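PDB 3CLJ: protein NRD1 from Saccharomyces cerevisiae, which binds the phosphorylated C-terminal domain of RNA polymerase II through its CTD-interacting domain, as part of the Nrd1-Nab3-Sen1 termination complex. Local coordinates for residues Gly60-Ile65 and Asp125-Ser130; Thr29-Asp34 and Ser40-Leu45; Tyr49-Pro54 and Gly98-Glu103; Arg70-Glu75 and Ala91-Thr96. All coordinates share one frame; numbering follows the deposited sequence.

Contact 1: residues Gly60-Ile65 and Asp125-Ser130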
loop_
_atom_site.group_PDB
_atom_site.type_symbol
_atom_site.label_atom_id
_atom_site.label_comp_id
_atom_site.label_asym_id
_atom_site.label_seq_id
_atom_site.Cartn_x
_atom_site.Cartn_y
_atom_site.Cartn_z
ATOM N N GLY A 60 7.268 2.240 -4.434
ATOM C CA GLY A 60 6.655 3.407 -3.740
ATOM C C GLY A 60 5.183 3.233 -3.429
ATOM O O GLY A 60 4.720 3.578 -2.339
ATOM N N SER A 61 4.440 2.700 -4.395
ATOM C CA SER A 61 3.015 2.447 -4.221
ATOM C C SER A 61 2.714 1.424 -3.109
ATOM O O SER A 61 1.720 1.561 -2.379
ATOM C CB SER A 61 2.370 2.030 -5.538
ATOM O OG SER A 61 2.559 0.599 -5.765
ATOM N N LEU A 62 3.588 0.437 -2.948
ATOM C CA LEU A 62 3.447 -0.522 -1.829
ATOM C C LEU A 62 3.892 0.081 -0.471
ATOM O O LEU A 62 3.365 -0.301 0.602
ATOM C CB LEU A 62 4.215 -1.833 -2.147
ATOM C CG LEU A 62 3.631 -2.653 -3.317
ATOM C CD1 LEU A 62 4.600 -3.814 -3.697
ATOM C CD2 LEU A 62 2.208 -3.167 -3.130
ATOM N N TYR A 63 4.845 1.016 -0.528
ATOM C CA TYR A 63 5.236 1.818 0.668
ATOM C C TYR A 63 4.052 2.678 1.140
ATOM O O TYR A 63 3.800 2.837 2.346
ATOM C CB TYR A 63 6.443 2.709 0.394
ATOM C CG TYR A 63 7.790 1.975 0.297
ATOM C CD1 TYR A 63 7.940 0.639 0.729
ATOM C CD2 TYR A 63 8.911 2.640 -0.193
ATOM C CE1 TYR A 63 9.199 -0.010 0.664
ATOM C CE2 TYR A 63 10.150 2.023 -0.279
ATOM C CZ TYR A 63 10.296 0.707 0.162
ATOM O OH TYR A 63 11.537 0.136 0.083
ATOM N N ILE A 64 3.309 3.243 0.193
ATOM C CA ILE A 64 2.155 4.052 0.565
ATOM C C ILE A 64 1.092 3.178 1.273
ATOM O O ILE A 64 0.544 3.551 2.322
ATOM C CB ILE A 64 1.514 4.755 -0.675
ATOM C CG1 ILE A 64 2.361 5.938 -1.168
ATOM C CG2 ILE A 64 0.115 5.335 -0.324
ATOM C CD1 ILE A 64 2.002 6.402 -2.670
ATOM N N ILE A 65 0.809 2.012 0.694
ATOM C CA ILE A 65 -0.056 0.995 1.316
ATOM C C ILE A 65 0.457 0.430 2.659
ATOM O O ILE A 65 -0.344 0.175 3.594
ATOM C CB ILE A 65 -0.383 -0.152 0.265
ATOM C CG1 ILE A 65 -1.261 0.416 -0.845
ATOM C CG2 ILE A 65 -0.980 -1.423 0.960
ATOM C CD1 ILE A 65 -1.242 -0.423 -2.149
ATOM N N ASP A 125 7.983 -9.359 4.554
ATOM C CA ASP A 125 8.418 -9.894 5.854
ATOM C C ASP A 125 7.907 -9.071 7.030
ATOM O O ASP A 125 7.459 -9.609 8.052
ATOM C CB ASP A 125 9.943 -10.039 5.889
ATOM C CG ASP A 125 10.429 -11.208 5.031
ATOM O OD1 ASP A 125 9.576 -12.050 4.648
ATOM O OD2 ASP A 125 11.655 -11.299 4.739
ATOM N N ILE A 126 7.954 -7.756 6.873
ATOM C CA ILE A 126 7.329 -6.814 7.816
ATOM C C ILE A 126 5.804 -7.018 7.875
ATOM O O ILE A 126 5.243 -7.085 8.967
ATOM C CB ILE A 126 7.733 -5.355 7.429
ATOM C CG1 ILE A 126 9.201 -5.087 7.827
ATOM C CG2 ILE A 126 6.775 -4.289 7.987
ATOM C CD1 ILE A 126 9.802 -4.139 6.839
ATOM N N TRP A 127 5.131 -7.172 6.737
ATOM C CA TRP A 127 3.680 -7.459 6.773
ATOM C C TRP A 127 3.370 -8.738 7.552
ATOM O O TRP A 127 2.434 -8.799 8.360
ATOM C CB TRP A 127 3.141 -7.534 5.335
ATOM C CG TRP A 127 3.162 -6.160 4.687
ATOM C CD1 TRP A 127 3.545 -4.964 5.311
ATOM C CD2 TRP A 127 2.799 -5.801 3.347
ATOM N NE1 TRP A 127 3.413 -3.919 4.458
ATOM C CE2 TRP A 127 2.941 -4.379 3.246
ATOM C CE3 TRP A 127 2.314 -6.512 2.240
ATOM C CZ2 TRP A 127 2.619 -3.678 2.101
ATOM C CZ3 TRP A 127 2.026 -5.811 1.090
ATOM C CH2 TRP A 127 2.182 -4.405 1.021
ATOM N N ASP A 128 4.158 -9.772 7.274
ATOM C CA ASP A 128 4.073 -11.062 7.961
ATOM C C ASP A 128 4.271 -10.867 9.470
ATOM O O ASP A 128 3.463 -11.312 10.280
ATOM C CB ASP A 128 5.151 -12.007 7.385
ATOM C CG ASP A 128 5.077 -13.417 7.944
ATOM O OD1 ASP A 128 4.182 -14.206 7.532
ATOM O OD2 ASP A 128 5.915 -13.746 8.786
ATOM N N ARG A 129 5.335 -10.193 9.867
ATOM C CA ARG A 129 5.540 -10.031 11.320
ATOM C C ARG A 129 4.465 -9.168 12.025
ATOM O O ARG A 129 4.131 -9.438 13.167
ATOM C CB ARG A 129 6.972 -9.639 11.660
ATOM C CG ARG A 129 7.738 -10.790 12.327
ATOM C CD ARG A 129 8.769 -11.504 11.429
ATOM N NE ARG A 129 8.240 -11.963 10.132
ATOM C CZ ARG A 129 8.950 -12.638 9.221
ATOM N NH1 ARG A 129 10.231 -12.960 9.446
ATOM N NH2 ARG A 129 8.377 -13.008 8.086
ATOM N N SER A 130 3.853 -8.228 11.284
ATOM C CA SER A 130 2.784 -7.316 11.779
ATOM C C SER A 130 1.378 -7.875 11.872
ATOM O O SER A 130 0.553 -7.347 12.645
ATOM C CB SER A 130 2.688 -6.076 10.876
ATOM O OG SER A 130 3.911 -5.357 10.949
#
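Trp127 reaches Leu62 and Ile65 because its CG lies anti to its own carbonyl carbon (chi1 -69°), which sends the indole from 125-130 toward 60-65. On the other side, the branch of Ile65 that faces the ring is CG2, which stands anti to the backbone N. The backbones stay well apart: the nearest CA atoms, of Ile65 and Trp127, are 10.7 Å from each other. The indole covers most of this distance.

The nearest atoms of 60-65 come from Leu62 and Ile65, and they meet the far end of the six-membered ring. The carbonyl oxygen Leu62 O sits at the ring edge, near its plane, 3.8 Å from Trp127 CZ2. The methyl Leu62 CD2 is 4.3 Å from Trp127 CH2. Ile65 CG2 comes obliquely to the same CH2 of Trp127, also at 4.3 Å. No hydrogen bond links the two segments. The contact is buried and mostly apolar, and not tight.

The polar end of the indole is held from just beyond 60-65. Trp127 NE1 bonds to Asp66 OD1, which probably limits the rotation of the ring. Phe133 meets the same ring edge-to-face, and Leu132 also touches Trp127. Leu62 packs in turn on Leu105 and Ala108 of helix 90-111.

Trp127 of helix 114-130 thus reaches helix 58-77 and also packs on Ile101 of helix 90-111. This is an interhelical contact in the core of the all-helical CID fold.

Contact 2: residues Thr29-Asp34 and Ser40-Leu45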
loop_
_atom_site.group_PDB
_atom_site.type_symbol
_atom_site.label_atom_id
_atom_site.label_comp_id
_atom_site.label_asym_id
_atom_site.label_seq_id
_atom_site.Cartn_x
_atom_site.Cartn_y
_atom_site.Cartn_z
ATOM N N THR A 29 -0.331 9.758 5.058
ATOM C CA THR A 29 -0.680 8.829 6.132
ATOM C C THR A 29 -1.409 9.602 7.245
ATOM O O THR A 29 -2.409 9.125 7.834
ATOM C CB THR A 29 0.571 8.113 6.658
ATOM O OG1 THR A 29 1.179 7.368 5.577
ATOM C CG2 THR A 29 0.205 7.147 7.784
ATOM N N THR A 30 -0.913 10.806 7.513
ATOM C CA THR A 30 -1.578 11.692 8.471
ATOM C C THR A 30 -2.980 12.074 7.999
ATOM O O THR A 30 -3.938 12.047 8.788
ATOM C CB THR A 30 -0.702 12.910 8.807
ATOM O OG1 THR A 30 0.496 12.407 9.416
ATOM C CG2 THR A 30 -1.421 13.871 9.797
ATOM N N TYR A 31 -3.109 12.359 6.704
ATOM C CA TYR A 31 -4.415 12.643 6.155
ATOM C C TYR A 31 -5.325 11.417 6.337
ATOM O O TYR A 31 -6.488 11.563 6.707
ATOM C CB TYR A 31 -4.337 13.041 4.672
ATOM C CG TYR A 31 -5.723 13.374 4.134
ATOM C CD1 TYR A 31 -6.176 14.673 4.165
ATOM C CD2 TYR A 31 -6.586 12.365 3.639
ATOM C CE1 TYR A 31 -7.453 15.012 3.703
ATOM C CE2 TYR A 31 -7.867 12.682 3.193
ATOM C CZ TYR A 31 -8.298 14.021 3.235
ATOM O OH TYR A 31 -9.552 14.404 2.800
ATOM N N ALA A 32 -4.814 10.214 6.043
ATOM C CA ALA A 32 -5.632 8.999 6.120
ATOM C C ALA A 32 -6.217 8.775 7.535
ATOM O O ALA A 32 -7.398 8.414 7.687
ATOM C CB ALA A 32 -4.832 7.756 5.634
ATOM N N LEU A 33 -5.380 8.975 8.556
ATOM C CA LEU A 33 -5.787 8.806 9.973
ATOM C C LEU A 33 -6.755 9.895 10.486
ATOM O O LEU A 33 -7.562 9.661 11.397
ATOM C CB LEU A 33 -4.549 8.718 10.866
ATOM C CG LEU A 33 -3.641 7.485 10.819
ATOM C CD1 LEU A 33 -2.329 7.890 11.575
ATOM C CD2 LEU A 33 -4.288 6.250 11.491
ATOM N N ASP A 34 -6.661 11.083 9.894
ATOM C CA ASP A 34 -7.527 12.201 10.196
ATOM C C ASP A 34 -8.891 12.111 9.513
ATOM O O ASP A 34 -9.802 12.856 9.860
ATOM C CB ASP A 34 -6.861 13.493 9.740
ATOM C CG ASP A 34 -5.773 13.956 10.683
ATOM O OD1 ASP A 34 -5.565 13.328 11.751
ATOM O OD2 ASP A 34 -5.123 14.962 10.345
ATOM N N SER A 40 -12.942 5.063 2.297
ATOM C CA SER A 40 -13.307 4.271 1.140
ATOM C C SER A 40 -12.716 4.859 -0.158
ATOM O O SER A 40 -12.258 4.132 -1.033
ATOM C CB SER A 40 -14.817 4.058 1.117
ATOM O OG SER A 40 -15.294 3.928 -0.202
ATOM N N LYS A 41 -12.699 6.184 -0.258
ATOM C CA LYS A 41 -12.100 6.812 -1.427
ATOM C C LYS A 41 -10.576 7.110 -1.309
ATOM O O LYS A 41 -9.921 7.365 -2.331
ATOM C CB LYS A 41 -12.951 8.007 -1.938
ATOM C CG LYS A 41 -12.891 9.303 -1.155
ATOM C CD LYS A 41 -13.864 10.342 -1.791
ATOM C CE LYS A 41 -13.937 11.621 -0.905
ATOM N NZ LYS A 41 -14.832 12.777 -1.334
ATOM N N ILE A 42 -10.032 7.094 -0.086
ATOM C CA ILE A 42 -8.578 7.135 0.128
ATOM C C ILE A 42 -7.976 5.798 -0.350
ATOM O O ILE A 42 -6.957 5.781 -1.082
ATOM C CB ILE A 42 -8.210 7.389 1.625
ATOM C CG1 ILE A 42 -8.548 8.866 2.030
ATOM C CG2 ILE A 42 -6.730 6.902 1.937
ATOM C CD1 ILE A 42 -8.947 9.072 3.514
ATOM N N ILE A 43 -8.634 4.712 0.035
ATOM C CA ILE A 43 -8.183 3.348 -0.220
ATOM C C ILE A 43 -8.261 3.009 -1.730
ATOM O O ILE A 43 -7.264 2.521 -2.299
ATOM C CB ILE A 43 -8.930 2.328 0.730
ATOM C CG1 ILE A 43 -8.510 2.566 2.218
ATOM C CG2 ILE A 43 -8.747 0.848 0.282
ATOM C CD1 ILE A 43 -7.090 2.116 2.553
ATOM N N SER A 44 -9.387 3.326 -2.361
ATOM C CA SER A 44 -9.550 3.123 -3.820
ATOM C C SER A 44 -8.478 3.891 -4.597
ATOM O O SER A 44 -7.792 3.318 -5.466
ATOM C CB SER A 44 -10.992 3.407 -4.316
ATOM O OG SER A 44 -11.217 4.791 -4.534
ATOM N N LEU A 45 -8.233 5.140 -4.216
ATOM C CA LEU A 45 -7.174 5.891 -4.872
ATOM C C LEU A 45 -5.768 5.305 -4.763
ATOM O O LEU A 45 -5.047 5.259 -5.767
ATOM C CB LEU A 45 -7.213 7.387 -4.540
ATOM C CG LEU A 45 -6.230 8.298 -5.313
ATOM C CD1 LEU A 45 -6.414 8.216 -6.875
ATOM C CD2 LEU A 45 -6.333 9.799 -4.845
#
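The contact across the segments is apolar throughout and turns on Ile42. Its side chain leaves the backbone of 40-45 toward 29-34 and touches both Tyr31 and Ala32. The CA atoms of Ala32 and Ile42 are 6.9 Å apart, so the two helices run close here.

Aliphatic-to-aromatic contact comes first. The terminal methyl Ile42 CD1 lies at the edge of the Tyr31 ring, near its plane, 3.8 Å from Tyr31 CE2. Ile42 CG1 is 4.0 Å from the same carbon, Tyr31 CE2. The tyrosine has its CG anti to the backbone N (chi1 -178°), which swings the ring to the Ile42 side. The two side chains cross obliquely.

Aliphatic-to-aliphatic contact uses the other branch. Ile42 CG2 meets Ala32 CB at 4.2 Å. Ile42 CD1 also comes within 4.2 Å of Ala32 CA, so the isoleucine rests partly on the helix backbone.

The tyrosine's polar end is held outside the two segments. Tyr31 OH is hydrogen-bonded to a glycerol, probably from the crystallisation liquor, and His35 stacks on the Tyr31 ring.

The contact joins helices 22-34 and 39-52, which follow each other in the chain. Helix 3-11 packs beside them, with Phe3 on Tyr31 and Phe6 on Ile42. Helix 58-77 adds Ile68 against Ala32.

Contact 3: residues Tyr49-Pro54 and Gly98-Glu103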
loop_
_atom_site.group_PDB
_atom_site.type_symbol
_atom_site.label_atom_id
_atom_site.label_comp_id
_atom_site.label_asym_id
_atom_site.label_seq_id
_atom_site.Cartn_x
_atom_site.Cartn_y
_atom_site.Cartn_z
ATOM N N TYR A 49 -3.534 3.915 -7.669
ATOM C CA TYR A 49 -2.210 4.449 -7.883
ATOM C C TYR A 49 -1.210 3.273 -8.092
ATOM O O TYR A 49 -0.396 3.292 -9.008
ATOM C CB TYR A 49 -1.763 5.317 -6.679
ATOM C CG TYR A 49 -0.357 5.761 -6.892
ATOM C CD1 TYR A 49 -0.061 6.728 -7.880
ATOM C CD2 TYR A 49 0.701 5.162 -6.188
ATOM C CE1 TYR A 49 1.274 7.125 -8.113
ATOM C CE2 TYR A 49 1.999 5.561 -6.379
ATOM C CZ TYR A 49 2.292 6.502 -7.389
ATOM O OH TYR A 49 3.603 6.858 -7.635
ATOM N N SER A 50 -1.284 2.277 -7.229
ATOM C CA SER A 50 -0.505 1.030 -7.398
ATOM C C SER A 50 -0.687 0.345 -8.763
ATOM O O SER A 50 0.264 -0.157 -9.379
ATOM C CB SER A 50 -0.858 0.029 -6.269
ATOM O OG SER A 50 0.138 -0.983 -6.162
ATOM N N ARG A 51 -1.943 0.241 -9.165
ATOM C CA ARG A 51 -2.306 -0.340 -10.466
ATOM C C ARG A 51 -1.750 0.369 -11.676
ATOM O O ARG A 51 -1.427 -0.276 -12.652
ATOM C CB ARG A 51 -3.822 -0.399 -10.630
ATOM C CG ARG A 51 -4.437 -1.409 -9.743
ATOM C CD ARG A 51 -5.938 -1.286 -9.853
ATOM N NE ARG A 51 -6.554 -2.484 -9.253
ATOM C CZ ARG A 51 -7.785 -2.540 -8.742
ATOM N NH1 ARG A 51 -8.580 -1.453 -8.791
ATOM N NH2 ARG A 51 -8.241 -3.708 -8.267
ATOM N N LEU A 52 -1.637 1.687 -11.595
ATOM C CA LEU A 52 -1.452 2.509 -12.770
ATOM C C LEU A 52 -0.101 3.244 -12.839
ATOM O O LEU A 52 0.214 3.847 -13.857
ATOM C CB LEU A 52 -2.596 3.558 -12.829
ATOM C CG LEU A 52 -4.006 2.935 -13.045
ATOM C CD1 LEU A 52 -5.175 3.943 -12.821
ATOM C CD2 LEU A 52 -4.144 2.227 -14.390
ATOM N N CYS A 53 0.678 3.220 -11.761
ATOM C CA CYS A 53 1.881 4.018 -11.714
ATOM C C CYS A 53 2.979 3.391 -12.617
ATOM O O CYS A 53 2.898 2.208 -12.968
ATOM C CB CYS A 53 2.376 4.159 -10.249
ATOM S SG CYS A 53 2.875 2.603 -9.512
ATOM N N PRO A 54 4.007 4.192 -12.977
ATOM C CA PRO A 54 5.201 3.641 -13.689
ATOM C C PRO A 54 5.807 2.377 -13.006
ATOM O O PRO A 54 5.707 2.201 -11.773
ATOM C CB PRO A 54 6.185 4.834 -13.669
ATOM C CG PRO A 54 5.269 6.045 -13.626
ATOM C CD PRO A 54 4.136 5.650 -12.710
ATOM N N GLY A 98 -6.594 -5.886 1.680
ATOM C CA GLY A 98 -6.385 -7.332 1.672
ATOM C C GLY A 98 -7.036 -8.037 0.475
ATOM O O GLY A 98 -6.438 -9.004 -0.074
ATOM N N GLU A 99 -8.238 -7.602 0.050
ATOM C CA GLU A 99 -8.853 -8.240 -1.119
ATOM C C GLU A 99 -8.119 -8.022 -2.465
ATOM O O GLU A 99 -8.282 -8.811 -3.366
ATOM C CB GLU A 99 -10.368 -7.979 -1.198
ATOM C CG GLU A 99 -11.195 -8.636 -0.049
ATOM C CD GLU A 99 -10.935 -10.145 0.124
ATOM O OE1 GLU A 99 -11.367 -10.939 -0.747
ATOM O OE2 GLU A 99 -10.285 -10.533 1.134
ATOM N N VAL A 100 -7.280 -6.987 -2.590
ATOM C CA VAL A 100 -6.508 -6.747 -3.823
ATOM C C VAL A 100 -4.992 -6.886 -3.684
ATOM O O VAL A 100 -4.297 -6.787 -4.689
ATOM C CB VAL A 100 -6.775 -5.338 -4.467
ATOM C CG1 VAL A 100 -8.290 -5.218 -4.897
ATOM C CG2 VAL A 100 -6.296 -4.253 -3.513
ATOM N N ILE A 101 -4.481 -7.099 -2.460
ATOM C CA ILE A 101 -3.045 -7.101 -2.246
ATOM C C ILE A 101 -2.245 -8.146 -3.096
ATOM O O ILE A 101 -1.108 -7.884 -3.485
ATOM C CB ILE A 101 -2.650 -7.172 -0.727
ATOM C CG1 ILE A 101 -1.285 -6.548 -0.519
ATOM C CG2 ILE A 101 -2.732 -8.611 -0.131
ATOM C CD1 ILE A 101 -1.135 -5.130 -1.040
ATOM N N GLN A 102 -2.813 -9.335 -3.335
ATOM C CA GLN A 102 -2.105 -10.279 -4.170
ATOM C C GLN A 102 -1.976 -9.813 -5.623
ATOM O O GLN A 102 -0.898 -9.983 -6.224
ATOM C CB GLN A 102 -2.812 -11.602 -4.110
ATOM C CG GLN A 102 -2.691 -12.185 -2.734
ATOM C CD GLN A 102 -3.494 -13.446 -2.585
ATOM O OE1 GLN A 102 -4.501 -13.462 -1.885
ATOM N NE2 GLN A 102 -3.088 -14.492 -3.293
ATOM N N GLU A 103 -3.058 -9.234 -6.174
ATOM C CA GLU A 103 -3.028 -8.578 -7.502
ATOM C C GLU A 103 -1.922 -7.510 -7.562
ATOM O O GLU A 103 -1.091 -7.452 -8.505
ATOM C CB GLU A 103 -4.385 -7.920 -7.819
ATOM C CG GLU A 103 -4.384 -6.994 -9.036
ATOM C CD GLU A 103 -5.525 -5.982 -9.028
ATOM O OE1 GLU A 103 -6.573 -6.239 -8.349
ATOM O OE2 GLU A 103 -5.349 -4.936 -9.713
#
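Residues 49-52 close helix 39-52, and Cys53 and Pro54 lead out of it. Arg51 lies in the last turn. Segment 98-103 lies within helix 90-111. That helix is kinked here: the backbone N atoms of Gln102 and Glu103 have no bond to the turn before. The nearest CA atoms, of Arg51 and Glu103, are 8.8 Å apart. Long side chains bridge that distance in a bidentate salt bridge on the surface of the helical CID domain.

Arg51 grips Glu103 side-on, using NE and one terminal nitrogen. Its chain is extended from CG to NE, which carries the guanidinium across to 98-103. Glu103 has CG anti to the backbone N (chi1 169°) and stays extended beyond it. The two side chains cross at about a right angle, yet their flat ends are nearly coplanar, with planes 13° apart. Paired bonds of this kind hold the two groups flat against rotation.

Val100 adds a van der Waals contact: its CG1 lies 3.7 Å from Arg51 NH2, obliquely to the guanidinium, one turn before Glu103. The remaining nitrogen, Arg51 NH1, makes a salt bridge with Asp48 OD1. The arginine therefore ties a carboxylate of its own helix to one of helix 90-111. Leu104 also packs against Arg51.

The two bonds to Glu103 differ in detail. Arg51 NE donates to Glu103 OE2 at 2.8 Å from the syn side, 21° out of the carboxylate plane. Arg51 NH2 donates almost straight to the syn lone pair of Glu103 OE1 at 3.0 Å.

Contact 4: residues Arg70-Glu75 and Ala91-Thr96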
loop_
_atom_site.group_PDB
_atom_site.type_symbol
_atom_site.label_atom_id
_atom_site.label_comp_id
_atom_site.label_asym_id
_atom_site.label_seq_id
_atom_site.Cartn_x
_atom_site.Cartn_y
_atom_site.Cartn_z
ATOM N N ARG A 70 -0.530 -0.097 7.902
ATOM C CA ARG A 70 -0.069 -0.455 9.249
ATOM C C ARG A 70 -0.522 0.626 10.232
ATOM O O ARG A 70 -0.749 0.314 11.388
ATOM C CB ARG A 70 1.453 -0.777 9.378
ATOM C CG ARG A 70 1.928 -2.194 8.858
ATOM C CD ARG A 70 3.479 -2.544 9.133
ATOM N NE ARG A 70 4.315 -1.511 8.516
ATOM C CZ ARG A 70 4.858 -0.470 9.147
ATOM N NH1 ARG A 70 4.758 -0.323 10.472
ATOM N NH2 ARG A 70 5.481 0.445 8.431
ATOM N N ALA A 71 -0.701 1.873 9.763
ATOM C CA ALA A 71 -1.285 2.933 10.632
ATOM C C ALA A 71 -2.738 2.588 11.031
ATOM O O ALA A 71 -3.117 2.679 12.196
ATOM C CB ALA A 71 -1.201 4.324 9.998
ATOM N N TYR A 72 -3.509 2.125 10.066
ATOM C CA TYR A 72 -4.908 1.743 10.275
ATOM C C TYR A 72 -4.990 0.509 11.139
ATOM O O TYR A 72 -5.855 0.425 12.001
ATOM C CB TYR A 72 -5.574 1.500 8.913
ATOM C CG TYR A 72 -6.174 2.740 8.283
ATOM C CD1 TYR A 72 -5.940 4.008 8.807
ATOM C CD2 TYR A 72 -6.932 2.648 7.120
ATOM C CE1 TYR A 72 -6.506 5.165 8.213
ATOM C CE2 TYR A 72 -7.517 3.815 6.525
ATOM C CZ TYR A 72 -7.316 5.066 7.073
ATOM O OH TYR A 72 -7.928 6.214 6.513
ATOM N N LEU A 73 -4.091 -0.447 10.877
ATOM C CA LEU A 73 -3.929 -1.685 11.673
ATOM C C LEU A 73 -3.633 -1.366 13.118
ATOM O O LEU A 73 -4.114 -2.064 14.022
ATOM C CB LEU A 73 -2.837 -2.628 11.098
ATOM C CG LEU A 73 -2.606 -3.986 11.792
ATOM C CD1 LEU A 73 -3.893 -4.830 11.815
ATOM C CD2 LEU A 73 -1.450 -4.784 11.206
ATOM N N ASP A 74 -2.863 -0.307 13.363
ATOM C CA ASP A 74 -2.716 0.147 14.748
ATOM C C ASP A 74 -3.970 0.745 15.380
ATOM O O ASP A 74 -4.202 0.526 16.552
ATOM C CB ASP A 74 -1.550 1.110 14.909
ATOM C CG ASP A 74 -0.234 0.395 14.978
ATOM O OD1 ASP A 74 -0.219 -0.824 15.365
ATOM O OD2 ASP A 74 0.776 1.058 14.629
ATOM N N GLU A 75 -4.747 1.514 14.618
ATOM C CA GLU A 75 -6.001 2.089 15.102
ATOM C C GLU A 75 -7.036 1.012 15.474
ATOM O O GLU A 75 -7.751 1.126 16.467
ATOM C CB GLU A 75 -6.594 3.019 14.058
ATOM C CG GLU A 75 -5.919 4.333 13.950
ATOM C CD GLU A 75 -6.019 5.159 15.213
ATOM O OE1 GLU A 75 -7.129 5.248 15.795
ATOM O OE2 GLU A 75 -4.977 5.723 15.621
ATOM N N ALA A 91 -11.089 -1.131 9.824
ATOM C CA ALA A 91 -11.258 -2.553 9.551
ATOM C C ALA A 91 -11.640 -2.794 8.080
ATOM O O ALA A 91 -11.083 -3.671 7.428
ATOM C CB ALA A 91 -12.300 -3.145 10.485
ATOM N N HIS A 92 -12.568 -1.991 7.574
ATOM C CA HIS A 92 -13.029 -2.068 6.186
ATOM C C HIS A 92 -11.865 -1.713 5.224
ATOM O O HIS A 92 -11.612 -2.434 4.250
ATOM C CB HIS A 92 -14.228 -1.137 5.996
ATOM C CG HIS A 92 -14.765 -1.122 4.603
ATOM N ND1 HIS A 92 -14.578 -0.057 3.741
ATOM C CD2 HIS A 92 -15.483 -2.043 3.916
ATOM C CE1 HIS A 92 -15.148 -0.331 2.581
ATOM N NE2 HIS A 92 -15.714 -1.523 2.665
ATOM N N ALA A 93 -11.173 -0.614 5.522
ATOM C CA ALA A 93 -10.021 -0.181 4.739
ATOM C C ALA A 93 -9.026 -1.327 4.564
ATOM O O ALA A 93 -8.585 -1.593 3.438
ATOM C CB ALA A 93 -9.351 1.044 5.380
ATOM N N ILE A 94 -8.681 -2.000 5.674
ATOM C CA ILE A 94 -7.716 -3.114 5.665
ATOM C C ILE A 94 -8.282 -4.325 4.923
ATOM O O ILE A 94 -7.537 -5.055 4.288
ATOM C CB ILE A 94 -7.290 -3.523 7.120
ATOM C CG1 ILE A 94 -6.436 -2.412 7.759
ATOM C CG2 ILE A 94 -6.461 -4.816 7.121
ATOM C CD1 ILE A 94 -6.410 -2.527 9.296
ATOM N N ASN A 95 -9.595 -4.519 5.005
ATOM C CA ASN A 95 -10.249 -5.601 4.285
ATOM C C ASN A 95 -10.208 -5.381 2.808
ATOM O O ASN A 95 -9.879 -6.299 2.090
ATOM C CB ASN A 95 -11.696 -5.830 4.782
ATOM C CG ASN A 95 -11.736 -6.712 6.012
ATOM O OD1 ASN A 95 -10.783 -7.487 6.253
ATOM N ND2 ASN A 95 -12.818 -6.597 6.824
ATOM N N THR A 96 -10.459 -4.141 2.382
ATOM C CA THR A 96 -10.396 -3.737 0.963
ATOM C C THR A 96 -8.995 -3.951 0.367
ATOM O O THR A 96 -8.862 -4.488 -0.723
ATOM C CB THR A 96 -10.827 -2.268 0.793
ATOM O OG1 THR A 96 -12.150 -2.128 1.308
ATOM C CG2 THR A 96 -10.830 -1.793 -0.681
#
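Tyr72 and Leu73 of 70-75 meet Ala93 and Ile94 of 91-96. The two short helical segments run roughly antiparallel, at 140° between their directions, with axes 9.4 Å apart at closest approach.

Tyr72 comes first. Its CB is 4.1 Å from Ile94 CD1. Its ring turns an edge to Ala93, whose CB lies near the ring plane, 3.4 Å from Tyr72 CD2 and 3.5 Å from Tyr72 CE2. This is close packing. The phenol end goes further, and Tyr72 OH is hydrogen-bonded to Ala32 O of helix 22-34.

Leu73 follows and offers mainly its backbone. Ile94 CD1 reaches Leu73 N at 3.5 Å and lies 4.0 Å from Leu73 CB. Ile94 CD1 gets there because CG1 is anti to the carbonyl carbon (chi1 -69°) and the chain then extends. It rests on the backbone where Tyr72 joins Leu73.

The contact joins helices 58-77 and 90-111. Helix 22-34 flanks it through Leu33, which touches Tyr72. Helix 39-52 also packs on Ala93, through Ile43 and Glu39.

From the N terminus, contact 2 closes first, pairing helices 22-34 and 39-52 across a short turn. Contact 3 opens next, near the end of helix 39-52, and closes on helix 90-111. Contact 1 opens inside that loop, on helix 58-77, and closes later on helix 114-130, so contacts 1 and 3 cross. Contact 4 joins helices 58-77 and 90-111 and is nested inside both loops. Contacts 1 and 3 touch through Ser61 and Ser50. Ile43 packs against Thr96 between contacts 2 and 4. Together they tie five helices of the CID domain into one body.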